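Binary enterotoxin of Clostridium perfringens component a (Clostridium perfringens, PDB 5WTZ) transfers ADP-ribose from NAD+ to actin, as the enzymatic component of a binary, iota-like enterotoxin of Clostridium perfringens. Local coordinates at residues T81-S86 with L181-Y186; N43-N48 with F140-M145; M10-D15 with T20-K25; D132-Q137 with R361-N366. All blocks are in the same frame, centred on the assembly; numbering follows the deposited sequence. Where two conformers were deposited one is given.

Interaction 1 (T81-S86 with L181-Y186)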
# COMPACT_ATOMS: atom_id res chain seq x y z
N THR A 81 -1.10 -20.17 0.54
CA THR A 81 -0.33 -21.37 0.84
C THR A 81 0.06 -22.11 -0.44
O THR A 81 1.11 -22.74 -0.51
CB THR A 81 -1.08 -22.36 1.76
OG1 THR A 81 -2.19 -22.92 1.05
CG2 THR A 81 -1.56 -21.66 3.02
N ALA A 82 -0.80 -22.03 -1.45
CA ALA A 82 -0.53 -22.69 -2.72
C ALA A 82 0.72 -22.12 -3.38
O ALA A 82 1.65 -22.86 -3.71
CB ALA A 82 -1.73 -22.58 -3.65
N VAL A 83 0.76 -20.80 -3.55
CA VAL A 83 1.90 -20.18 -4.23
C VAL A 83 3.18 -20.29 -3.40
O VAL A 83 4.28 -20.35 -3.96
CB VAL A 83 1.64 -18.69 -4.59
CG1 VAL A 83 0.53 -18.58 -5.64
CG2 VAL A 83 1.32 -17.86 -3.34
N LYS A 84 3.05 -20.35 -2.08
CA LYS A 84 4.23 -20.51 -1.22
C LYS A 84 4.89 -21.87 -1.41
O LYS A 84 6.01 -22.08 -0.94
CB LYS A 84 3.85 -20.32 0.26
CG LYS A 84 3.73 -18.86 0.66
CD LYS A 84 3.20 -18.69 2.07
CE LYS A 84 3.16 -17.22 2.44
NZ LYS A 84 2.05 -16.86 3.37
N LYS A 85 4.21 -22.79 -2.09
CA LYS A 85 4.79 -24.09 -2.39
C LYS A 85 5.52 -24.04 -3.73
O LYS A 85 6.02 -25.05 -4.22
CB LYS A 85 3.71 -25.18 -2.42
CG LYS A 85 2.93 -25.32 -1.12
CD LYS A 85 1.82 -26.36 -1.24
CE LYS A 85 1.04 -26.50 0.07
NZ LYS A 85 -0.05 -27.52 -0.01
N SER A 86 5.57 -22.85 -4.32
CA SER A 86 6.19 -22.66 -5.63
C SER A 86 7.11 -21.44 -5.61
O SER A 86 6.91 -20.50 -6.38
CB SER A 86 5.11 -22.51 -6.71
OG SER A 86 5.67 -22.57 -8.00
N LEU A 181 1.65 -16.46 -10.81
CA LEU A 181 0.83 -15.92 -9.74
C LEU A 181 1.71 -15.58 -8.53
O LEU A 181 2.31 -16.45 -7.91
CB LEU A 181 -0.26 -16.93 -9.38
CG LEU A 181 -1.30 -16.59 -8.31
CD1 LEU A 181 -1.88 -15.21 -8.50
CD2 LEU A 181 -2.40 -17.64 -8.33
N ILE A 182 1.78 -14.29 -8.21
CA ILE A 182 2.62 -13.83 -7.11
C ILE A 182 1.81 -13.62 -5.84
O ILE A 182 0.72 -13.04 -5.87
CB ILE A 182 3.34 -12.51 -7.46
CG1 ILE A 182 4.04 -12.62 -8.82
CG2 ILE A 182 4.32 -12.12 -6.36
CD1 ILE A 182 4.32 -11.28 -9.45
N ASP A 183 2.36 -14.08 -4.72
CA ASP A 183 1.73 -13.92 -3.41
C ASP A 183 1.38 -12.46 -3.04
O ASP A 183 1.93 -11.50 -3.60
CB ASP A 183 2.65 -14.51 -2.34
CG ASP A 183 1.90 -14.95 -1.10
OD1 ASP A 183 0.65 -14.91 -1.12
OD2 ASP A 183 2.56 -15.36 -0.12
N GLN A 184 0.45 -12.31 -2.10
CA GLN A 184 0.11 -11.03 -1.52
C GLN A 184 1.26 -10.47 -0.70
O GLN A 184 2.15 -11.22 -0.30
CB GLN A 184 -1.12 -11.16 -0.61
CG GLN A 184 -2.47 -11.13 -1.30
CD GLN A 184 -3.60 -10.95 -0.30
OE1 GLN A 184 -4.25 -9.90 -0.26
NE2 GLN A 184 -3.84 -11.96 0.52
N GLY A 185 1.24 -9.16 -0.46
CA GLY A 185 2.15 -8.53 0.49
C GLY A 185 3.32 -7.75 -0.08
O GLY A 185 4.16 -7.26 0.67
N TYR A 186 3.39 -7.62 -1.40
CA TYR A 186 4.56 -6.97 -1.99
C TYR A 186 4.29 -5.56 -2.51
O TYR A 186 3.14 -5.12 -2.63
CB TYR A 186 5.13 -7.83 -3.13
CG TYR A 186 5.63 -9.17 -2.65
CD1 TYR A 186 6.91 -9.31 -2.13
CD2 TYR A 186 4.81 -10.30 -2.69
CE1 TYR A 186 7.37 -10.54 -1.68
CE2 TYR A 186 5.26 -11.53 -2.24
CZ TYR A 186 6.54 -11.64 -1.74
OH TYR A 186 6.99 -12.86 -1.30

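Interaction 2 (N43-N48 with F140-M145)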
# COMPACT_ATOMS: atom_id res chain seq x y z
N ASN A 43 -8.40 -22.44 -8.75
CA ASN A 43 -9.41 -22.43 -9.80
C ASN A 43 -10.33 -21.23 -9.68
O ASN A 43 -10.74 -20.65 -10.68
CB ASN A 43 -10.23 -23.73 -9.77
CG ASN A 43 -9.63 -24.82 -10.63
OD1 ASN A 43 -9.00 -24.53 -11.65
ND2 ASN A 43 -9.84 -26.07 -10.24
N ASN A 44 -10.67 -20.85 -8.45
CA ASN A 44 -11.47 -19.66 -8.20
C ASN A 44 -10.73 -18.39 -8.62
O ASN A 44 -11.35 -17.42 -9.05
CB ASN A 44 -11.86 -19.56 -6.71
CG ASN A 44 -12.91 -20.58 -6.30
OD1 ASN A 44 -13.56 -21.23 -7.14
ND2 ASN A 44 -13.10 -20.72 -4.99
N TYR A 45 -9.40 -18.40 -8.52
CA TYR A 45 -8.64 -17.22 -8.92
C TYR A 45 -8.61 -17.10 -10.45
O TYR A 45 -8.72 -16.00 -11.00
CB TYR A 45 -7.21 -17.26 -8.35
CG TYR A 45 -6.46 -15.97 -8.62
CD1 TYR A 45 -6.60 -14.88 -7.76
CD2 TYR A 45 -5.64 -15.83 -9.73
CE1 TYR A 45 -5.92 -13.68 -8.01
CE2 TYR A 45 -4.96 -14.65 -9.98
CZ TYR A 45 -5.10 -13.58 -9.13
OH TYR A 45 -4.43 -12.41 -9.41
N ILE A 46 -8.45 -18.22 -11.14
CA ILE A 46 -8.51 -18.21 -12.60
C ILE A 46 -9.85 -17.63 -13.07
O ILE A 46 -9.87 -16.82 -13.99
CB ILE A 46 -8.33 -19.61 -13.19
CG1 ILE A 46 -6.91 -20.11 -12.92
CG2 ILE A 46 -8.62 -19.61 -14.69
CD1 ILE A 46 -6.72 -21.57 -13.27
N LYS A 47 -10.95 -18.00 -12.41
CA LYS A 47 -12.31 -17.60 -12.82
C LYS A 47 -12.68 -16.16 -12.47
O LYS A 47 -13.37 -15.48 -13.23
CB LYS A 47 -13.34 -18.54 -12.20
CG LYS A 47 -13.37 -19.95 -12.78
CD LYS A 47 -14.21 -20.01 -14.06
CE LYS A 47 -13.98 -21.32 -14.81
NZ LYS A 47 -12.55 -21.51 -15.18
N ASN A 48 -12.26 -15.69 -11.30
CA ASN A 48 -12.56 -14.31 -10.95
C ASN A 48 -11.53 -13.68 -10.03
O ASN A 48 -11.86 -13.30 -8.90
CB ASN A 48 -13.95 -14.20 -10.32
CG ASN A 48 -14.67 -12.91 -10.73
OD1 ASN A 48 -14.07 -11.83 -10.76
ND2 ASN A 48 -15.96 -13.04 -11.07
N PHE A 140 -3.39 -10.51 -4.91
CA PHE A 140 -2.44 -11.31 -5.66
C PHE A 140 -2.20 -10.64 -7.01
O PHE A 140 -3.07 -9.96 -7.54
CB PHE A 140 -2.94 -12.74 -5.85
CG PHE A 140 -3.28 -13.44 -4.56
CD1 PHE A 140 -2.30 -14.06 -3.82
CD2 PHE A 140 -4.58 -13.44 -4.09
CE1 PHE A 140 -2.62 -14.69 -2.62
CE2 PHE A 140 -4.90 -14.06 -2.90
CZ PHE A 140 -3.92 -14.69 -2.16
N LYS A 141 -1.01 -10.83 -7.55
CA LYS A 141 -0.66 -10.23 -8.82
C LYS A 141 -0.23 -11.31 -9.79
O LYS A 141 0.79 -11.96 -9.59
CB LYS A 141 0.45 -9.18 -8.63
CG LYS A 141 0.90 -8.50 -9.92
CD LYS A 141 -0.28 -7.97 -10.72
CE LYS A 141 0.18 -6.99 -11.80
NZ LYS A 141 -0.97 -6.36 -12.52
N ASP A 142 -1.01 -11.52 -10.85
CA ASP A 142 -0.62 -12.49 -11.85
C ASP A 142 -0.00 -11.75 -13.03
O ASP A 142 -0.43 -10.64 -13.37
CB ASP A 142 -1.80 -13.36 -12.29
CG ASP A 142 -3.02 -12.55 -12.69
OD1 ASP A 142 -3.77 -12.10 -11.80
OD2 ASP A 142 -3.23 -12.39 -13.92
N VAL A 143 1.03 -12.36 -13.60
CA VAL A 143 1.83 -11.74 -14.65
C VAL A 143 2.22 -12.74 -15.73
O VAL A 143 1.90 -13.92 -15.62
CB VAL A 143 3.11 -11.12 -14.07
CG1 VAL A 143 2.75 -9.97 -13.15
CG2 VAL A 143 3.90 -12.17 -13.32
N THR A 144 2.93 -12.26 -16.75
CA THR A 144 3.38 -13.13 -17.83
C THR A 144 4.91 -13.24 -17.86
O THR A 144 5.62 -12.39 -17.30
CB THR A 144 2.86 -12.65 -19.19
OG1 THR A 144 3.44 -11.38 -19.51
CG2 THR A 144 1.36 -12.49 -19.13
N MET A 145 5.42 -14.28 -18.50
CA MET A 145 6.85 -14.61 -18.45
C MET A 145 7.70 -13.92 -19.50
O MET A 145 8.93 -13.92 -19.40
CB MET A 145 7.04 -16.12 -18.61
CG MET A 145 6.34 -16.92 -17.55
SD MET A 145 6.46 -18.70 -17.79
CE MET A 145 5.06 -19.18 -16.77

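Interaction 3 (M10-D15 with T20-K25)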
# COMPACT_ATOMS: atom_id res chain seq x y z
N MET A 10 17.48 -15.86 -16.26
CA MET A 10 16.86 -14.98 -15.29
C MET A 10 15.65 -14.32 -15.93
O MET A 10 14.60 -14.13 -15.30
CB MET A 10 17.87 -13.94 -14.81
CG MET A 10 17.44 -13.13 -13.62
SD MET A 10 18.74 -11.98 -13.09
CE MET A 10 19.87 -13.11 -12.28
N ASP A 11 15.80 -14.00 -17.22
CA ASP A 11 14.80 -13.29 -18.02
C ASP A 11 14.50 -14.06 -19.31
O ASP A 11 15.34 -14.12 -20.21
CB ASP A 11 15.31 -11.88 -18.33
CG ASP A 11 14.22 -10.94 -18.81
OD1 ASP A 11 13.15 -11.41 -19.28
OD2 ASP A 11 14.43 -9.71 -18.73
N PHE A 12 13.30 -14.63 -19.41
CA PHE A 12 12.89 -15.40 -20.60
C PHE A 12 12.72 -14.49 -21.82
O PHE A 12 12.67 -14.97 -22.95
CB PHE A 12 11.59 -16.17 -20.35
CG PHE A 12 11.79 -17.44 -19.59
CD1 PHE A 12 12.47 -18.50 -20.16
CD2 PHE A 12 11.31 -17.58 -18.29
CE1 PHE A 12 12.67 -19.68 -19.45
CE2 PHE A 12 11.51 -18.75 -17.59
CZ PHE A 12 12.18 -19.80 -18.16
N ALA A 13 12.64 -13.19 -21.56
CA ALA A 13 12.59 -12.16 -22.59
C ALA A 13 11.49 -12.44 -23.62
O ALA A 13 10.40 -11.88 -23.53
CB ALA A 13 13.94 -12.03 -23.27
N LYS A 14 11.76 -13.31 -24.58
CA LYS A 14 10.78 -13.63 -25.63
C LYS A 14 10.70 -15.13 -25.90
O LYS A 14 9.89 -15.59 -26.72
CB LYS A 14 11.13 -12.87 -26.91
CG LYS A 14 11.11 -11.36 -26.73
CD LYS A 14 11.20 -10.65 -28.07
CE LYS A 14 10.82 -9.19 -27.93
NZ LYS A 14 11.08 -8.45 -29.20
N ASP A 15 11.52 -15.88 -25.18
CA ASP A 15 11.53 -17.33 -25.27
C ASP A 15 10.36 -17.91 -24.54
O ASP A 15 10.49 -18.42 -23.43
CB ASP A 15 12.80 -17.94 -24.67
CG ASP A 15 12.93 -19.43 -24.95
OD1 ASP A 15 11.93 -20.08 -25.37
OD2 ASP A 15 14.03 -19.96 -24.75
N THR A 20 7.25 -21.87 -21.18
CA THR A 20 6.10 -22.76 -20.96
C THR A 20 6.57 -24.13 -20.53
O THR A 20 5.90 -24.79 -19.73
CB THR A 20 5.20 -22.90 -22.23
OG1 THR A 20 5.99 -23.30 -23.35
CG2 THR A 20 4.44 -21.60 -22.54
N LEU A 21 7.72 -24.56 -21.04
CA LEU A 21 8.27 -25.85 -20.64
C LEU A 21 8.60 -25.78 -19.16
O LEU A 21 8.04 -26.53 -18.35
CB LEU A 21 9.51 -26.21 -21.45
CG LEU A 21 9.85 -27.69 -21.34
CD1 LEU A 21 8.63 -28.55 -21.66
CD2 LEU A 21 11.04 -28.05 -22.21
N TRP A 22 9.49 -24.85 -18.83
CA TRP A 22 9.80 -24.49 -17.45
C TRP A 22 8.53 -24.38 -16.62
O TRP A 22 8.42 -24.99 -15.55
CB TRP A 22 10.58 -23.18 -17.40
CG TRP A 22 10.83 -22.68 -16.01
CD1 TRP A 22 11.73 -23.16 -15.11
CD2 TRP A 22 10.17 -21.58 -15.37
NE1 TRP A 22 11.67 -22.43 -13.94
CE2 TRP A 22 10.72 -21.45 -14.08
CE3 TRP A 22 9.17 -20.69 -15.77
CZ2 TRP A 22 10.30 -20.48 -13.18
CZ3 TRP A 22 8.76 -19.72 -14.87
CH2 TRP A 22 9.33 -19.62 -13.60
N ALA A 23 7.55 -23.64 -17.14
CA ALA A 23 6.28 -23.46 -16.45
C ALA A 23 5.53 -24.76 -16.29
O ALA A 23 4.79 -24.95 -15.33
CB ALA A 23 5.42 -22.47 -17.20
N LYS A 24 5.71 -25.67 -17.24
CA LYS A 24 4.82 -26.80 -17.30
C LYS A 24 5.06 -27.82 -16.23
O LYS A 24 4.12 -28.26 -15.55
CB LYS A 24 4.89 -27.46 -18.67
CG LYS A 24 3.49 -27.62 -19.09
CD LYS A 24 3.00 -26.20 -19.14
CE LYS A 24 1.54 -26.16 -19.26
NZ LYS A 24 0.87 -26.58 -17.99
N LYS A 25 6.32 -28.18 -16.09
CA LYS A 25 6.73 -29.10 -15.06
C LYS A 25 6.41 -28.56 -13.70
O LYS A 25 5.83 -29.26 -12.87
CB LYS A 25 8.21 -29.34 -15.16
CG LYS A 25 8.60 -29.43 -16.57
CD LYS A 25 9.98 -28.94 -16.70
CE LYS A 25 10.25 -28.74 -18.14
NZ LYS A 25 11.67 -28.55 -18.36

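Interaction 4 (D132-Q137 with R361-N366)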
# COMPACT_ATOMS: atom_id res chain seq x y z
N ASP A 132 11.28 7.79 -5.75
CA ASP A 132 11.13 7.96 -4.30
C ASP A 132 9.81 7.43 -3.81
O ASP A 132 9.21 8.02 -2.93
CB ASP A 132 11.27 9.43 -3.92
CG ASP A 132 12.60 10.02 -4.32
OD1 ASP A 132 13.63 9.35 -4.08
OD2 ASP A 132 12.61 11.13 -4.90
N THR A 133 9.33 6.34 -4.42
CA THR A 133 8.03 5.78 -4.07
C THR A 133 8.07 4.26 -4.12
O THR A 133 8.52 3.67 -5.11
CB THR A 133 6.90 6.28 -5.03
OG1 THR A 133 6.94 7.71 -5.15
CG2 THR A 133 5.52 5.82 -4.55
N ASN A 134 7.60 3.62 -3.05
CA ASN A 134 7.29 2.20 -3.08
C ASN A 134 5.80 2.04 -3.33
O ASN A 134 4.99 2.52 -2.51
CB ASN A 134 7.70 1.51 -1.78
CG ASN A 134 9.22 1.48 -1.57
OD1 ASN A 134 10.00 1.53 -2.51
ND2 ASN A 134 9.62 1.39 -0.31
N PHE A 135 5.44 1.42 -4.45
CA PHE A 135 4.04 1.28 -4.85
C PHE A 135 3.45 -0.03 -4.34
O PHE A 135 3.74 -1.11 -4.86
CB PHE A 135 3.87 1.38 -6.37
CG PHE A 135 4.09 2.77 -6.92
CD1 PHE A 135 3.09 3.74 -6.82
CD2 PHE A 135 5.30 3.13 -7.49
CE1 PHE A 135 3.30 5.04 -7.31
CE2 PHE A 135 5.52 4.42 -7.98
CZ PHE A 135 4.51 5.37 -7.90
N ILE A 136 2.63 0.07 -3.31
CA ILE A 136 2.04 -1.10 -2.69
C ILE A 136 1.10 -1.80 -3.67
O ILE A 136 0.24 -1.19 -4.29
CB ILE A 136 1.30 -0.71 -1.36
CG1 ILE A 136 2.33 -0.27 -0.31
CG2 ILE A 136 0.46 -1.87 -0.85
CD1 ILE A 136 1.72 0.33 0.95
N GLN A 137 1.27 -3.12 -3.79
CA GLN A 137 0.43 -3.91 -4.69
C GLN A 137 -0.58 -4.75 -3.92
O GLN A 137 -0.23 -5.75 -3.30
CB GLN A 137 1.32 -4.81 -5.56
CG GLN A 137 2.43 -4.04 -6.27
CD GLN A 137 1.89 -3.07 -7.31
OE1 GLN A 137 1.07 -3.44 -8.16
NE2 GLN A 137 2.38 -1.84 -7.27
N ARG A 361 -2.56 5.40 3.88
CA ARG A 361 -1.63 4.28 3.94
C ARG A 361 -0.24 4.86 3.75
O ARG A 361 0.21 5.09 2.62
CB ARG A 361 -1.95 3.20 2.90
CG ARG A 361 -1.00 1.99 2.96
CD ARG A 361 -1.59 0.73 2.33
NE ARG A 361 -1.83 0.90 0.89
CZ ARG A 361 -2.43 0.01 0.11
NH1 ARG A 361 -2.90 -1.13 0.60
NH2 ARG A 361 -2.61 0.26 -1.18
N LEU A 362 0.42 5.12 4.88
CA LEU A 362 1.62 5.94 4.94
C LEU A 362 2.90 5.12 4.98
O LEU A 362 3.08 4.27 5.86
CB LEU A 362 1.56 6.86 6.16
CG LEU A 362 2.75 7.81 6.36
CD1 LEU A 362 2.84 8.90 5.24
CD2 LEU A 362 2.69 8.41 7.77
N HIS A 363 3.79 5.40 4.05
CA HIS A 363 5.15 4.87 4.06
C HIS A 363 5.98 5.74 5.00
O HIS A 363 6.30 6.88 4.65
CB HIS A 363 5.76 4.86 2.66
CG HIS A 363 7.16 4.30 2.61
ND1 HIS A 363 7.99 4.48 1.53
CD2 HIS A 363 7.86 3.56 3.50
CE1 HIS A 363 9.15 3.89 1.76
NE2 HIS A 363 9.10 3.33 2.95
N LEU A 364 6.28 5.20 6.18
CA LEU A 364 6.98 5.91 7.25
C LEU A 364 8.45 5.51 7.26
O LEU A 364 8.79 4.40 7.68
CB LEU A 364 6.32 5.60 8.61
CG LEU A 364 6.84 6.31 9.86
CD1 LEU A 364 6.72 7.81 9.67
CD2 LEU A 364 6.05 5.88 11.09
N PRO A 365 9.34 6.41 6.79
CA PRO A 365 10.73 5.99 6.60
C PRO A 365 11.53 5.79 7.89
O PRO A 365 11.27 6.43 8.92
CB PRO A 365 11.34 7.14 5.79
CG PRO A 365 10.19 7.90 5.24
CD PRO A 365 9.08 7.74 6.24
N ASN A 366 12.47 4.86 7.81
CA ASN A 366 13.62 4.81 8.71
C ASN A 366 14.10 6.22 9.03
O ASN A 366 14.32 7.00 8.12
CB ASN A 366 14.75 4.00 8.04
CG ASN A 366 15.92 3.75 8.95
OD1 ASN A 366 16.25 4.55 9.82
ND2 ASN A 366 16.60 2.63 8.71
O HOH W 1 9.32 6.23 -0.61
O HOH W 2 6.45 5.04 -0.82

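Interaction 1 (T81-S86 with L181-Y186)
In the helix-on-sheet packing of the N-terminal ADP-ribosyltransferase-like half, Val83 of helix 70-83 lies against Leu181 and Asp183, where strand 179-182 gives way to a loop. The two methyls of Val83 divide the work. CG1 turns to the strand and meets Leu181 at its backbone O, 3.6 Å away, and at its CG at 3.8 Å, the two side chains crossing nearly at right angles. With CG1 anti to the carbonyl carbon (chi1 -66°), CG2 falls between the backbone N and the carbonyl carbon and rests 3.7 Å from both CB and CG of Asp183. A beta-branched residue suits this place because one short side chain can fill two directions at once. Lys84 comes from the more exposed side and its long chain crosses Asp183 at a slant: its CE is 3.2 Å from OD2, closer than NZ, whose 3.8 Å to the same OD2 makes only a long salt bridge. The other oxygen, Asp183 OD1, has two partners: it accepts from Gln184 N at 2.8 Å, the donor lying above the carboxylate plane, and it bonds Ser80 OG, which also bonds Lys84 NZ. These bonds, with the nearby lysine, probably help to keep the buried carboxylate charged. Past Val83 the chain makes a type I turn, closed by Ser86 N to Val83 O at 2.8 Å. Ala169 of strand 168-171 also touches Val83, completing an apolar seat flanked by a lysine-aspartate pair, where the C-terminal end of helix 70-83 packs on the three-stranded antiparallel sheet of this ADP-ribosyltransferase-like fold.

Interaction 2 (N43-N48 with F140-M145)
Phe140 meets Tyr45 first as the chain enters strand 141-144: the closest carbon contact, 3.8 Å, is from the root of the phenylalanine, its CB, to CE1 near the hydroxyl end of the tyrosine. The two rings are steeply inclined, with planes 83° apart and centroids separated by 6.0 Å. Phe140 O approaches the Tyr45 hydroxyl, 3.4 Å from OH. Lys141 leaves the strand on the side away from the helix and makes a cation-pi contact with Tyr96. Asp142 points back toward the helix and supplies the polar centre of the contact. Tyr45 OH donates to Asp142 OD1 in a very short hydrogen bond of 2.5 Å, and the carboxylate oxygen arrives at the edge of the phenol ring, near its plane, while the carboxylate itself is turned 81° from that ring. With CG between the backbone N and the carbonyl carbon (chi1 52°), the acid is directed at the hydroxyl of the tyrosine. Its OD2 forms a salt bridge with Arg179, which probably stabilises the negative charge and fixes the carboxylate's rotation. Tyrosine suits the helix position because it is long enough to span the gap, apolar along its flank and polar at its end; a weak bond from Asn53 ND2 also reaches its OH. Beyond Asp142 the strand runs on, Val143 pairing by its backbone with Val180 and Met145 touching helix 16-31. The contact thus sets helix 36-61 against the edge strand 141-144, beside strand 179-182, with Tyr171 of strand 168-171 touching both Tyr45 and Asp142.

Interaction 3 (M10-D15 with T20-K25)
Phe12 brings the far end of its ring over the benzo part of Trp22, its CE2 3.5 Å from CE3 of the indole. The neighbouring atom, Phe12 CZ, sits 3.8 Å from both CB and CG of Trp22, so the overlap runs from the root of the tryptophan out to its six-membered ring. The rings are neither parallel nor perpendicular: the plane of Phe12 makes 46° with the six-membered ring of Trp22, centroids 5.3 Å apart. Trp22 reaches the loop because its CG stands anti to the backbone N (chi1 174°), carrying the indole off helix 16-31 toward Phe12. The loop that presents the phenylalanine is braced on either side of it. Asp11 OD1 accepts from Ala13 N at 2.9 Å in an Asx turn, and also binds Tyr95 OH, while OD2 bonds His159. Asp15 N in turn reaches Phe12 O at 2.7 Å. Asp15 then serves as N-cap of helix 16-31, its OD1 accepting from Ser18 N. Leu92 of strand 92-98 touches both aromatic side chains, and Ser18 and Ala19 border Phe12. Two broad rings suit a place where a loop folds back on the helix it leads into, because a flat side chain from each partner can reach across and meet the other without a polar partner. With no hydrogen bond between the segments, the fit depends on shape and dispersion, and the polar turns around it supply the directional fixing.

Interaction 4 (D132-Q137 with R361-N366)
His363 ND1 is met by two waters that join it to the facing segment 132-137: one lies 2.9 Å from ND1 and accepts from Asn134 N, while the other, weakly bound, accepts from ND1 and donates to Asp132 O. The contact belongs to the interface between the two domains of ADP-ribosyltransferase fold, where edge strand 134-136 of the N-terminal half faces strand 358-364 of the C-terminal half through side chains and water, without backbone pairing. The amide of Asn134 meets the imidazole obliquely, ND2 3.3 Å from CE1 of His363, the two planes 29° apart. The polar ends of both have partners elsewhere, Asn134 ND2 in Gln213 OE1 and His363 NE2 in Asp294 OD2, and the latter probably fixes the rotation of the imidazole. Two residues along the strand, Ile136 packs on Arg361. The arginine leaves its strand with CG anti to the backbone N (chi1 -179°) and bends at chi3, which turns the guanidinium broadside to the isoleucine. A charged but flat group suits this place: its face accepts an alkyl neighbour while its N-H groups bind acids, Asp138 at NH1 and Asp417 at NE, which probably balance its charge in this buried setting. Arg361 lies near the NAD site without reaching it, its side chain about 8 Å from that of Arg299 and about 11 Å from the dinucleotide. Ile136 CD1 is 3.6 Å from both NE and CD of Arg361, and CG2 sits 3.6 Å from CZ, over the centre of one guanidinium face.

Interactions 1 and 2 pack consecutive helices, 70-83 and 36-61, against one three-stranded sheet, and they touch directly: Ile182 N probably bonds Lys141 O, and Leu181 meets Tyr45. Interaction 3 lies farther out, near the N terminus, yet Met145 reaches from 140-145 to Ala23 and Trp22. Interactions 1 and 3 are buried and interactions 2 and 4 only partly so. Their chemistry does not simply follow burial: aliphatic packing beside a charged pair in interaction 1, one tyrosine–aspartate bond in interaction 2, aromatic carbon alone in interaction 3. Interaction 4 stands apart because it joins the two domains, with bridging waters and an arginine face; Gln137 N probably bonds Tyr186 O of interaction 1.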